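Local coordinates for peridinin-chlorophyll A protein (Amphidinium carterae, PDB 2C9E) that binds peridinin and chlorophyll a and probably serves as a water-soluble light-harvesting antenna for blue-green light, at residues 2-7 with 93-98. Numbering follows the deposited sequence.
Sequences AIADAS and VNEALA. Unlike the reference sequence in segment 2-7: Ala2 (reference Gly). With PID (peridinin), chain F.
Ile3, Ala4 and Ser7 of helix 2-18 pack against Glu95 and Ala98 of helix 87-102 in an all-helical pigment-binding fold; the short segments run roughly antiparallel, their directions 140° apart and their axes approaching to 9.4 Å. The apolar part is small. The CG2 methyl of Ile3 meets Ala98 CB at 3.7 Å. Alanine suits that place because its single methyl also lies against Leu145 and Val149 of helix 132-152, which packs against Ile3 and Ala6 as well.

The short side chain of Ser7 suits the closest backbone approach, its CA 5.6 Å from Glu95 CA. With its OG anti to the backbone N (chi1 -174°), Ser7 rests this oxygen on the backbone of the other helix, 3.3 Å from Glu95 CA; the angle to Glu95 N is too poor for a hydrogen bond. Asn94 belongs to two surfaces, its CB against Ser7 OG and its OD1 against C18 of the peridinin polyene. Helix 87-102 lines that pigment site with Leu97 too, whose CD1 lies 3.5 Å from peridinin C17.

Glutamate is long enough to reach over Ala4, its chain bent at chi2 (147°). OE2 packs close to Ala4 CB and forms a salt bridge with Arg99, one turn on, while OE1 accepts from a water 3.0 Å away that also donates to Ala4 O at 2.9 Å.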
loop_
_atom_site.group_PDB
_atom_site.type_symbol
_atom_site.label_atom_id
_atom_site.label_comp_id
_atom_site.label_asym_id
_atom_site.label_seq_id
_atom_site.Cartn_x
_atom_site.Cartn_y
_atom_site.Cartn_z
ATOM N N ALA A 2 -15.475 -23.766 -7.138
ATOM C CA ALA A 2 -16.413 -22.707 -6.790
ATOM C C ALA A 2 -15.843 -21.267 -6.946
ATOM O O ALA A 2 -16.498 -20.391 -7.526
ATOM C CB ALA A 2 -16.920 -22.936 -5.358
ATOM N N ILE A 3 -14.628 -21.041 -6.441
ATOM C CA ILE A 3 -13.980 -19.724 -6.490
ATOM C C ILE A 3 -13.710 -19.336 -7.917
ATOM O O ILE A 3 -14.085 -18.244 -8.371
ATOM C CB ILE A 3 -12.634 -19.713 -5.709
ATOM C CG1 ILE A 3 -12.909 -19.727 -4.198
ATOM C CG2 ILE A 3 -11.778 -18.498 -6.106
ATOM C CD1 ILE A 3 -11.670 -19.421 -3.362
ATOM N N ALA A 4 -13.072 -20.255 -8.626
ATOM C CA ALA A 4 -12.733 -20.032 -10.020
ATOM C C ALA A 4 -13.979 -19.636 -10.823
ATOM O O ALA A 4 -13.948 -18.662 -11.565
ATOM C CB ALA A 4 -12.087 -21.306 -10.621
ATOM N N ASP A 5 -15.079 -20.365 -10.651
ATOM C CA ASP A 5 -16.255 -20.017 -11.430
ATOM C C ASP A 5 -16.875 -18.692 -10.968
ATOM O O ASP A 5 -17.303 -17.881 -11.784
ATOM C CB ASP A 5 -17.338 -21.129 -11.370
ATOM C CG ASP A 5 -16.809 -22.527 -11.769
ATOM O OD1 ASP A 5 -15.809 -22.648 -12.532
ATOM O OD2 ASP A 5 -17.415 -23.511 -11.303
ATOM N N ALA A 6 -16.942 -18.468 -9.666
ATOM C CA ALA A 6 -17.557 -17.222 -9.204
ATOM C C ALA A 6 -16.687 -16.016 -9.626
ATOM O O ALA A 6 -17.194 -14.979 -10.057
ATOM C CB ALA A 6 -17.739 -17.275 -7.722
ATOM N N SER A 7 -15.377 -16.172 -9.501
ATOM C CA SER A 7 -14.461 -15.139 -9.879
ATOM C C SER A 7 -14.644 -14.840 -11.374
ATOM O O SER A 7 -14.569 -13.669 -11.831
ATOM C CB SER A 7 -13.042 -15.610 -9.617
ATOM O OG SER A 7 -12.124 -14.558 -9.844
ATOM N N VAL A 93 -6.288 -11.277 -12.008
ATOM C CA VAL A 93 -6.050 -10.502 -10.786
ATOM C C VAL A 93 -7.147 -10.852 -9.768
ATOM O O VAL A 93 -6.867 -11.051 -8.590
ATOM C CB VAL A 93 -6.060 -8.978 -11.063
ATOM C CG1 VAL A 93 -6.225 -8.165 -9.732
ATOM C CG2 VAL A 93 -4.740 -8.602 -11.727
ATOM N N ASN A 94 -8.386 -10.966 -10.240
ATOM C CA ASN A 94 -9.470 -11.274 -9.344
ATOM C C ASN A 94 -9.435 -12.644 -8.758
ATOM O O ASN A 94 -9.855 -12.838 -7.613
ATOM C CB ASN A 94 -10.816 -11.081 -10.032
ATOM C CG ASN A 94 -11.098 -9.624 -10.310
ATOM O OD1 ASN A 94 -10.676 -8.757 -9.530
ATOM N ND2 ASN A 94 -11.793 -9.337 -11.422
ATOM N N GLU A 95 -8.975 -13.615 -9.535
ATOM C CA GLU A 95 -8.944 -14.970 -9.001
ATOM C C GLU A 95 -7.828 -15.102 -7.996
ATOM O O GLU A 95 -8.002 -15.760 -6.966
ATOM C CB GLU A 95 -8.795 -16.003 -10.116
ATOM C CG GLU A 95 -8.512 -17.420 -9.575
ATOM C CD GLU A 95 -9.114 -18.522 -10.428
ATOM O OE1 GLU A 95 -9.129 -18.416 -11.686
ATOM O OE2 GLU A 95 -9.574 -19.519 -9.827
ATOM N N ALA A 96 -6.680 -14.485 -8.280
ATOM C CA ALA A 96 -5.582 -14.514 -7.320
ATOM C C ALA A 96 -6.045 -13.825 -5.993
ATOM O O ALA A 96 -5.859 -14.362 -4.906
ATOM C CB ALA A 96 -4.364 -13.796 -7.890
ATOM N N LEU A 97 -6.667 -12.648 -6.090
ATOM C CA LEU A 97 -7.162 -11.961 -4.867
ATOM C C LEU A 97 -8.203 -12.816 -4.147
ATOM O O LEU A 97 -8.274 -12.823 -2.913
ATOM C CB LEU A 97 -7.823 -10.613 -5.231
ATOM C CG LEU A 97 -6.888 -9.449 -5.563
ATOM C CD1 LEU A 97 -7.658 -8.255 -6.063
ATOM C CD2 LEU A 97 -6.099 -9.111 -4.300
ATOM N N ALA A 98 -9.042 -13.530 -4.890
ATOM C CA ALA A 98 -10.056 -14.309 -4.225
ATOM C C ALA A 98 -9.392 -15.378 -3.397
ATOM O O ALA A 98 -9.795 -15.641 -2.277
ATOM C CB ALA A 98 -11.066 -14.931 -5.283
HETATM C C1 PID F . -16.796 -11.374 3.475
HETATM C C2 PID F . -17.475 -12.097 4.644
HETATM C C3 PID F . -16.417 -12.730 5.553
HETATM C C4 PID F . -15.632 -13.752 4.728
HETATM C C5 PID F . -14.793 -13.114 3.615
HETATM C C6 PID F . -15.482 -11.926 2.913
HETATM C C7 PID F . -15.057 -11.690 1.601
HETATM C C8 PID F . -14.617 -10.472 1.077
HETATM C C9 PID F . -14.169 -10.276 -0.233
HETATM C C10 PID F . -14.066 -11.218 -1.251
HETATM C C11 PID F . -13.662 -9.145 -0.730
HETATM C C12 PID F . -13.247 -9.345 -1.986
HETATM C C13 PID F . -12.651 -8.381 -2.802
HETATM C C14 PID F . -12.196 -8.547 -4.112
HETATM C C15 PID F . -11.616 -7.462 -4.775
HETATM C C16 PID F . -11.097 -7.473 -6.069
HETATM C C17 PID F . -10.519 -6.338 -6.640
HETATM C C18 PID F . -9.965 -6.354 -7.920
HETATM C C19 PID F . -9.357 -5.255 -8.524
HETATM C C20 PID F . -8.792 -5.395 -9.793
HETATM C C21 PID F . -8.115 -4.400 -10.501
HETATM C C22 PID F . -7.569 -4.695 -11.751
HETATM C C23 PID F . -6.899 -3.812 -12.442
HETATM C C24 PID F . -6.168 -2.933 -13.079
HETATM C C25 PID F . -4.657 -2.790 -12.840
HETATM C C26 PID F . -4.377 -1.346 -12.405
HETATM C C27 PID F . -4.978 -0.307 -13.359
HETATM C C28 PID F . -6.479 -0.527 -13.593
HETATM C C29 PID F . -6.787 -1.950 -14.076
HETATM C C30 PID F . -3.662 1.612 -12.863
HETATM C C31 PID F . -3.507 3.029 -12.307
HETATM C CM1 PID F . -17.772 -10.633 2.558
HETATM C CM2 PID F . -14.470 -14.235 2.622
HETATM C CM3 PID F . -13.482 -12.659 4.259
HETATM C CM4 PID F . -12.311 -9.902 -4.816
HETATM C CM5 PID F . -7.927 -2.997 -9.912
HETATM C CM6 PID F . -4.185 -3.703 -11.704
HETATM C CM7 PID F . -3.875 -3.152 -14.104
HETATM C CM8 PID F . -8.302 -2.153 -14.167
HETATM O O1 PID F . -15.539 -10.740 3.728
HETATM O O2 PID F . -17.039 -13.406 6.651
HETATM O O3 PID F . -14.404 -12.397 -1.181
HETATM O O4 PID F . -13.490 -10.640 -2.349
HETATM O O5 PID F . -6.158 -2.179 -15.345
HETATM O O6 PID F . -4.857 0.975 -12.723
HETATM O O7 PID F . -2.738 1.093 -13.486
HETATM O O HOH W 1 -11.712 -17.806 -13.134
#